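Local coordinates for FAD:protein FMN transferase (Vibrio cholerae, PDB 6NXI), which probably transfers the FMN moiety of FAD to a threonine hydroxyl of a target flavoprotein, using magnesium, with release of AMP, at residues 80-84 against 153-157; 102-106 against 118-123. All blocks are in the same frame, centred on the assembly; numbering follows the deposited sequence.

Contact 1 (80-84 against 153-157); sequences VVKEA and LSTIA. With MG (magnesium ion), chain C; FAD (flavin-adenine dinucleotide), chain B.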
loop_
_atom_site.group_PDB
_atom_site.type_symbol
_atom_site.label_atom_id
_atom_site.label_comp_id
_atom_site.label_asym_id
_atom_site.label_seq_id
_atom_site.Cartn_x
_atom_site.Cartn_y
_atom_site.Cartn_z
ATOM N N VAL A 80 6.063 10.865 1.337
ATOM C CA VAL A 80 5.677 9.578 0.710
ATOM C C VAL A 80 6.675 9.185 -0.369
ATOM O O VAL A 80 7.124 8.039 -0.401
ATOM C CB VAL A 80 4.239 9.669 0.180
ATOM C CG1 VAL A 80 3.893 8.426 -0.624
ATOM C CG2 VAL A 80 3.270 9.918 1.332
ATOM N N VAL A 81 7.150 10.141 -1.160
ATOM C CA VAL A 81 8.143 9.781 -2.207
ATOM C C VAL A 81 9.472 9.374 -1.557
ATOM O O VAL A 81 10.095 8.408 -1.998
ATOM C CB VAL A 81 8.319 10.896 -3.262
ATOM C CG1 VAL A 81 9.425 10.533 -4.234
ATOM C CG2 VAL A 81 7.015 11.103 -4.019
ATOM N N LYS A 82 9.886 10.052 -0.490
ATOM C CA LYS A 82 11.130 9.680 0.213
ATOM C C LYS A 82 11.042 8.241 0.736
ATOM O O LYS A 82 12.042 7.503 0.615
ATOM C CB LYS A 82 11.385 10.652 1.353
ATOM C CG LYS A 82 12.745 10.490 2.005
ATOM C CD LYS A 82 13.053 11.615 2.982
ATOM C CE LYS A 82 12.772 13.002 2.431
ATOM N NZ LYS A 82 13.824 13.503 1.500
ATOM N N GLU A 83 9.893 7.891 1.280
ATOM C CA GLU A 83 9.661 6.538 1.840
ATOM C C GLU A 83 9.673 5.565 0.661
ATOM O O GLU A 83 10.294 4.536 0.765
ATOM C CB GLU A 83 8.378 6.490 2.649
ATOM C CG GLU A 83 8.178 5.137 3.297
ATOM C CD GLU A 83 9.159 4.744 4.402
ATOM O OE1 GLU A 83 10.171 5.493 4.667
ATOM O OE2 GLU A 83 8.930 3.629 4.962
ATOM N N ALA A 84 9.086 5.919 -0.453
ATOM C CA ALA A 84 9.091 5.032 -1.633
ATOM C C ALA A 84 10.530 4.727 -2.096
ATOM O O ALA A 84 10.844 3.560 -2.543
ATOM C CB ALA A 84 8.289 5.619 -2.771
ATOM N N LEU A 153 1.859 6.299 -6.937
ATOM C CA LEU A 153 1.986 6.044 -5.498
ATOM C C LEU A 153 0.835 5.161 -5.003
ATOM O O LEU A 153 0.622 5.128 -3.802
ATOM C CB LEU A 153 2.059 7.370 -4.732
ATOM C CG LEU A 153 3.220 8.260 -5.174
ATOM C CD1 LEU A 153 3.171 9.608 -4.461
ATOM C CD2 LEU A 153 4.539 7.560 -4.929
ATOM N N SER A 154 0.230 4.382 -5.882
ATOM C CA SER A 154 -0.920 3.504 -5.503
ATOM C C SER A 154 -0.540 2.531 -4.396
ATOM O O SER A 154 -1.440 2.060 -3.653
ATOM C CB SER A 154 -1.398 2.762 -6.745
ATOM O OG SER A 154 -2.038 3.674 -7.610
ATOM N N THR A 155 0.744 2.186 -4.309
ATOM C CA THR A 155 1.232 1.090 -3.455
ATOM C C THR A 155 1.456 1.616 -2.061
ATOM O O THR A 155 1.812 0.798 -1.221
ATOM C CB THR A 155 2.499 0.465 -4.017
ATOM O OG1 THR A 155 2.656 -0.832 -3.452
ATOM C CG2 THR A 155 3.745 1.258 -3.774
ATOM N N ILE A 156 1.397 2.931 -1.855
ATOM C CA ILE A 156 1.948 3.481 -0.584
ATOM C C ILE A 156 1.065 4.596 -0.076
ATOM O O ILE A 156 1.038 4.846 1.181
ATOM C CB ILE A 156 3.412 3.884 -0.788
ATOM C CG1 ILE A 156 4.101 4.297 0.519
ATOM C CG2 ILE A 156 3.537 4.917 -1.914
ATOM C CD1 ILE A 156 5.635 4.480 0.359
ATOM N N ALA A 157 0.482 5.403 -0.961
ATOM C CA ALA A 157 -0.283 6.571 -0.469
ATOM C C ALA A 157 -1.579 6.124 0.235
ATOM O O ALA A 157 -2.111 6.956 1.035
ATOM C CB ALA A 157 -0.541 7.527 -1.584
HETATM MG MG MG C . 1.541 -1.524 -1.157
HETATM P PA FAD B . -0.697 -2.732 -3.527
HETATM O O1A FAD B . -0.469 -4.199 -3.609
HETATM O O2A FAD B . -0.514 -2.032 -2.240
HETATM O O5B FAD B . 0.184 -1.982 -4.629
HETATM C C5B FAD B . -0.154 -2.310 -6.003
HETATM C C4B FAD B . -0.281 -1.064 -6.846
HETATM O O4B FAD B . 0.955 -0.310 -6.893
HETATM C C3B FAD B . -0.627 -1.394 -8.297
HETATM O O3B FAD B . -2.044 -1.377 -8.473
HETATM C C2B FAD B . 0.109 -0.305 -9.086
HETATM O O2B FAD B . -0.639 0.890 -9.125
HETATM C C1B FAD B . 1.362 -0.102 -8.243
HETATM N N9A FAD B . 2.470 -0.994 -8.508
HETATM C C8A FAD B . 2.474 -2.209 -9.207
HETATM N N7A FAD B . 3.636 -2.809 -9.129
HETATM C C5A FAD B . 4.460 -1.966 -8.411
HETATM C C6A FAD B . 5.811 -2.061 -8.041
HETATM N N6A FAD B . 6.594 -3.124 -8.297
HETATM N N1A FAD B . 6.295 -1.060 -7.279
HETATM C C2A FAD B . 5.502 -0.005 -7.008
HETATM N N3A FAD B . 4.210 0.190 -7.300
HETATM C C4A FAD B . 3.748 -0.845 -8.023
HETATM N N1 FAD B . -8.354 3.807 -8.227
HETATM C C2 FAD B . -9.369 4.232 -9.057
HETATM O O2 FAD B . -9.977 3.408 -9.777
HETATM N N3 FAD B . -9.762 5.531 -9.101
HETATM C C4 FAD B . -9.162 6.504 -8.345
HETATM O O4 FAD B . -9.518 7.671 -8.431
HETATM C C4X FAD B . -8.085 6.108 -7.484
HETATM N N5 FAD B . -7.478 7.022 -6.756
HETATM C C5X FAD B . -6.442 6.621 -5.946
HETATM C C6 FAD B . -5.763 7.587 -5.175
HETATM C C7 FAD B . -4.716 7.272 -4.334
HETATM C C7M FAD B . -4.037 8.360 -3.533
HETATM C C8 FAD B . -4.323 5.917 -4.232
HETATM C C8M FAD B . -3.179 5.500 -3.344
HETATM C C9 FAD B . -4.985 4.948 -4.993
HETATM C C9A FAD B . -6.049 5.268 -5.848
HETATM N N10 FAD B . -6.715 4.328 -6.643
HETATM C C10 FAD B . -7.748 4.708 -7.482
HETATM C "C1'" FAD B . -6.381 2.892 -6.525
HETATM C "C2'" FAD B . -5.132 2.485 -7.220
HETATM O "O2'" FAD B . -5.258 2.672 -8.626
HETATM C "C3'" FAD B . -4.862 0.997 -6.939
HETATM O "O3'" FAD B . -5.875 0.160 -7.453
HETATM C "C4'" FAD B . -4.785 0.642 -5.466
HETATM O "O4'" FAD B . -4.099 1.673 -4.774
HETATM C "C5'" FAD B . -4.170 -0.727 -5.249
HETATM O "O5'" FAD B . -3.945 -0.894 -3.828
HETATM P P FAD B . -3.578 -2.328 -3.267
HETATM O O1P FAD B . -4.438 -3.364 -3.835
HETATM O O2P FAD B . -3.453 -2.059 -1.784
HETATM O O3P FAD B . -2.172 -2.481 -3.991
#
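Val80 and Ile156 lie alongside each other, pointing opposite ways, and their branches meet where Val80 CG1 lies 3.8 Å from Ile156 CG2. The long arm of Ile156 is fully extended, CG1 anti to the backbone N (chi1 -173°), which carries CD1 up to the helix, 3.8 Å from Ala84 N and 3.9 Å from Glu83 CG. Ala84, with a single methyl, lets that tip come close to the helix backbone. Glu83 meets Ile156 with its aliphatic part alone, at about a right angle; the chain then bends at chi2 (68°) and takes the carboxylate away, to Thr267 and Arg86. Leu153 fills the neighbouring place: its CD1 is 4.1 Å from Val80 CG1 and equally far from Val81 CG2. Branched aliphatic residues suit this buried seam, which no hydrogen bond crosses, and Met50 and Met266 extend it on adjoining helices.

The far side of 153-157 faces FAD and magnesium. Thr155 O binds the ion at 2.3 Å, together with FAD O2A, Asp269 and Thr273; Thr155 OG1, at 2.6 Å, makes a longer, weaker approach and donates to FAD O5B. Ser154 O accepts from FAD O4', and the Ala157 methyl packs on flavin C8M. The turn into helix 157-171, Ile156 at its N-cap, thus has an apolar face and a ligand-binding face: the FAD-magnesium site of an ApbE flavin transferase.

Contact 2 (102-106 against 118-123); sequences LVNLW and PTDEEL. With FAD (flavin-adenine dinucleotide), chain B.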
loop_
_atom_site.group_PDB
_atom_site.type_symbol
_atom_site.label_atom_id
_atom_site.label_comp_id
_atom_site.label_asym_id
_atom_site.label_seq_id
_atom_site.Cartn_x
_atom_site.Cartn_y
_atom_site.Cartn_z
ATOM N N LEU A 102 4.149 1.075 -16.957
ATOM C CA LEU A 102 3.886 -0.386 -17.081
ATOM C C LEU A 102 2.558 -0.733 -16.425
ATOM O O LEU A 102 1.763 -1.469 -17.010
ATOM C CB LEU A 102 5.055 -1.139 -16.451
ATOM C CG LEU A 102 6.418 -0.891 -17.115
ATOM C CD1 LEU A 102 7.538 -1.274 -16.199
ATOM C CD2 LEU A 102 6.522 -1.684 -18.399
ATOM N N VAL A 103 2.281 -0.163 -15.264
ATOM C CA VAL A 103 0.953 -0.370 -14.618
ATOM C C VAL A 103 -0.141 0.063 -15.610
ATOM O O VAL A 103 -1.151 -0.614 -15.801
ATOM C CB VAL A 103 0.882 0.440 -13.321
ATOM C CG1 VAL A 103 -0.520 0.481 -12.745
ATOM C CG2 VAL A 103 1.897 -0.070 -12.296
ATOM N N ASN A 104 0.070 1.204 -16.252
ATOM C CA ASN A 104 -0.900 1.782 -17.190
ATOM C C ASN A 104 -0.983 0.873 -18.417
ATOM O O ASN A 104 -2.106 0.553 -18.820
ATOM C CB ASN A 104 -0.529 3.204 -17.559
ATOM C CG ASN A 104 -0.615 4.169 -16.387
ATOM O OD1 ASN A 104 -1.032 3.801 -15.302
ATOM N ND2 ASN A 104 -0.083 5.371 -16.592
ATOM N N LEU A 105 0.151 0.423 -18.953
ATOM C CA LEU A 105 0.158 -0.485 -20.139
ATOM C C LEU A 105 -0.717 -1.718 -19.888
ATOM O O LEU A 105 -1.443 -2.152 -20.811
ATOM C CB LEU A 105 1.598 -0.858 -20.466
ATOM C CG LEU A 105 1.772 -1.781 -21.672
ATOM C CD1 LEU A 105 1.457 -1.060 -22.979
ATOM C CD2 LEU A 105 3.167 -2.360 -21.708
ATOM N N TRP A 106 -0.561 -2.332 -18.728
ATOM C CA TRP A 106 -1.216 -3.623 -18.435
ATOM C C TRP A 106 -2.688 -3.459 -18.065
ATOM O O TRP A 106 -3.335 -4.471 -17.852
ATOM C CB TRP A 106 -0.401 -4.384 -17.396
ATOM C CG TRP A 106 0.867 -4.922 -17.978
ATOM C CD1 TRP A 106 2.142 -4.504 -17.748
ATOM C CD2 TRP A 106 0.978 -5.954 -18.977
ATOM N NE1 TRP A 106 3.021 -5.206 -18.512
ATOM C CE2 TRP A 106 2.350 -6.120 -19.244
ATOM C CE3 TRP A 106 0.052 -6.818 -19.561
ATOM C CZ2 TRP A 106 2.823 -7.068 -20.144
ATOM C CZ3 TRP A 106 0.525 -7.770 -20.441
ATOM C CH2 TRP A 106 1.888 -7.870 -20.717
ATOM N N PRO A 118 -0.035 -6.381 -24.936
ATOM C CA PRO A 118 0.988 -5.507 -25.515
ATOM C C PRO A 118 2.072 -6.303 -26.247
ATOM O O PRO A 118 2.422 -7.356 -25.796
ATOM C CB PRO A 118 1.660 -4.854 -24.307
ATOM C CG PRO A 118 0.763 -5.123 -23.153
ATOM C CD PRO A 118 -0.153 -6.279 -23.483
ATOM N N THR A 119 2.553 -5.785 -27.363
ATOM C CA THR A 119 3.698 -6.332 -28.110
ATOM C C THR A 119 4.957 -6.166 -27.261
ATOM O O THR A 119 5.006 -5.278 -26.376
ATOM C CB THR A 119 3.860 -5.690 -29.493
ATOM O OG1 THR A 119 4.281 -4.338 -29.355
ATOM C CG2 THR A 119 2.589 -5.713 -30.317
ATOM N N ASP A 120 5.961 -6.984 -27.554
ATOM C CA ASP A 120 7.293 -6.861 -26.914
ATOM C C ASP A 120 7.835 -5.461 -27.232
ATOM O O ASP A 120 8.455 -4.849 -26.346
ATOM C CB ASP A 120 8.229 -7.993 -27.356
ATOM C CG ASP A 120 8.033 -9.291 -26.581
ATOM O OD1 ASP A 120 6.995 -9.463 -25.932
ATOM O OD2 ASP A 120 8.924 -10.156 -26.665
ATOM N N GLU A 121 7.540 -4.915 -28.414
ATOM C CA GLU A 121 8.039 -3.555 -28.754
ATOM C C GLU A 121 7.369 -2.489 -27.892
ATOM O O GLU A 121 8.083 -1.574 -27.424
ATOM C CB GLU A 121 7.823 -3.213 -30.222
ATOM C CG GLU A 121 8.719 -4.016 -31.122
ATOM C CD GLU A 121 8.214 -5.392 -31.522
ATOM O OE1 GLU A 121 7.227 -5.925 -30.901
ATOM O OE2 GLU A 121 8.797 -5.932 -32.474
ATOM N N GLU A 122 6.051 -2.541 -27.692
ATOM C CA GLU A 122 5.351 -1.562 -26.819
ATOM C C GLU A 122 5.856 -1.728 -25.388
ATOM O O GLU A 122 6.032 -0.700 -24.668
ATOM C CB GLU A 122 3.830 -1.742 -26.870
ATOM C CG GLU A 122 3.096 -0.618 -26.143
ATOM C CD GLU A 122 1.586 -0.497 -26.297
ATOM O OE1 GLU A 122 0.918 -1.539 -26.336
ATOM O OE2 GLU A 122 1.068 0.660 -26.319
ATOM N N LEU A 123 6.007 -2.988 -24.961
ATOM C CA LEU A 123 6.468 -3.249 -23.571
ATOM C C LEU A 123 7.859 -2.597 -23.411
ATOM O O LEU A 123 8.095 -1.888 -22.431
ATOM C CB LEU A 123 6.512 -4.753 -23.320
ATOM C CG LEU A 123 7.104 -5.188 -21.993
ATOM C CD1 LEU A 123 6.309 -4.568 -20.853
ATOM C CD2 LEU A 123 7.110 -6.693 -21.863
HETATM P PA FAD B . -0.697 -2.732 -3.527
HETATM O O1A FAD B . -0.469 -4.199 -3.609
HETATM O O2A FAD B . -0.514 -2.032 -2.240
HETATM O O5B FAD B . 0.184 -1.982 -4.629
HETATM C C5B FAD B . -0.154 -2.310 -6.003
HETATM C C4B FAD B . -0.281 -1.064 -6.846
HETATM O O4B FAD B . 0.955 -0.310 -6.893
HETATM C C3B FAD B . -0.627 -1.394 -8.297
HETATM O O3B FAD B . -2.044 -1.377 -8.473
HETATM C C2B FAD B . 0.109 -0.305 -9.086
HETATM O O2B FAD B . -0.639 0.890 -9.125
HETATM C C1B FAD B . 1.362 -0.102 -8.243
HETATM N N9A FAD B . 2.470 -0.994 -8.508
HETATM C C8A FAD B . 2.474 -2.209 -9.207
HETATM N N7A FAD B . 3.636 -2.809 -9.129
HETATM C C5A FAD B . 4.460 -1.966 -8.411
HETATM C C6A FAD B . 5.811 -2.061 -8.041
HETATM N N6A FAD B . 6.594 -3.124 -8.297
HETATM N N1A FAD B . 6.295 -1.060 -7.279
HETATM C C2A FAD B . 5.502 -0.005 -7.008
HETATM N N3A FAD B . 4.210 0.190 -7.300
HETATM C C4A FAD B . 3.748 -0.845 -8.023
HETATM N N1 FAD B . -8.354 3.807 -8.227
HETATM C C2 FAD B . -9.369 4.232 -9.057
HETATM O O2 FAD B . -9.977 3.408 -9.777
HETATM N N3 FAD B . -9.762 5.531 -9.101
HETATM C C4 FAD B . -9.162 6.504 -8.345
HETATM O O4 FAD B . -9.518 7.671 -8.431
HETATM C C4X FAD B . -8.085 6.108 -7.484
HETATM N N5 FAD B . -7.478 7.022 -6.756
HETATM C C5X FAD B . -6.442 6.621 -5.946
HETATM C C6 FAD B . -5.763 7.587 -5.175
HETATM C C7 FAD B . -4.716 7.272 -4.334
HETATM C C7M FAD B . -4.037 8.360 -3.533
HETATM C C8 FAD B . -4.323 5.917 -4.232
HETATM C C8M FAD B . -3.179 5.500 -3.344
HETATM C C9 FAD B . -4.985 4.948 -4.993
HETATM C C9A FAD B . -6.049 5.268 -5.848
HETATM N N10 FAD B . -6.715 4.328 -6.643
HETATM C C10 FAD B . -7.748 4.708 -7.482
HETATM C "C1'" FAD B . -6.381 2.892 -6.525
HETATM C "C2'" FAD B . -5.132 2.485 -7.220
HETATM O "O2'" FAD B . -5.258 2.672 -8.626
HETATM C "C3'" FAD B . -4.862 0.997 -6.939
HETATM O "O3'" FAD B . -5.875 0.160 -7.453
HETATM C "C4'" FAD B . -4.785 0.642 -5.466
HETATM O "O4'" FAD B . -4.099 1.673 -4.774
HETATM C "C5'" FAD B . -4.170 -0.727 -5.249
HETATM O "O5'" FAD B . -3.945 -0.894 -3.828
HETATM P P FAD B . -3.578 -2.328 -3.267
HETATM O O1P FAD B . -4.438 -3.364 -3.835
HETATM O O2P FAD B . -3.453 -2.059 -1.784
HETATM O O3P FAD B . -2.172 -2.481 -3.991
#
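Two short helices, 100-105 and 120-127, pack together through residues 102-106 of the first and the start of the second, beside the FAD pocket of this ApbE-family protein. Leu105 is the central side chain of the contact. It points straight across, CG opposite the backbone N (chi1 -180°): CG sits 3.8 Å from Pro118 CG, and CD2 is 3.9 Å from Leu123 CA. In the conformer given here, CD1 comes near the carboxylate of Glu122, a residue that also has a second conformer. A branched leucine suits this spot because its branches reach several neighbours at once.

Pro118 also lies against one face of the Trp106 indole. Its CG is 3.8 Å from the centroid of the six-membered ring and only 13° off the normal, a CH-pi contact over the face, and CD comes within 3.5 Å of Trp106 CZ3. The rigid pyrrolidine, with its CD-H groups slightly polarised by the adjoining nitrogen, is well matched to an electron-rich face. Leu123 CD1 approaches the same indole obliquely and also touches Leu102 CD2, at 3.8 Å, where the two leucines cross at about a right angle.

Just after Pro118, Thr119 caps helix 120-127: its OG1 accepts from Glu122 N at 3.0 Å, with a nearly straight N-H...O angle of 166°. On the other side of the first helix, Val103 packs its methyls on the adenosine ribose of FAD.

No hydrogen bond joins the two segments, so apolar and CH-pi contacts carry the join. The polar ends are paired with other parts of the chain: Glu122, in this conformer, forms a salt bridge with Arg113, and Trp106 NE1 donates to Gly248 O, which would help fix the ring's tilt.

In the fold
After the N-terminal strands and helices the chain reaches helix 75-90, which supplies 80-84, and continues to helix 100-105. There contact 2 closes a short loop of 11 residues without helix or strand, joining 102-106 to 118-123 at the start of helix 120-127. The chain then forms strands 135-138 and 141-144 before 153-157 returns to helix 75-90. Contact 1 thus closes a longer loop, with contact 2 nested inside it, and ties helix 75-90 to the turn leading into helix 157-171. Their centres lie about 23 Å apart and they do not touch, yet both border FAD: contact 1 at the pyrophosphate, magnesium, ribityl chain and flavin methyl, contact 2 at the adenosine ribose. Contact 1 is buried, whereas contact 2 sits farther out.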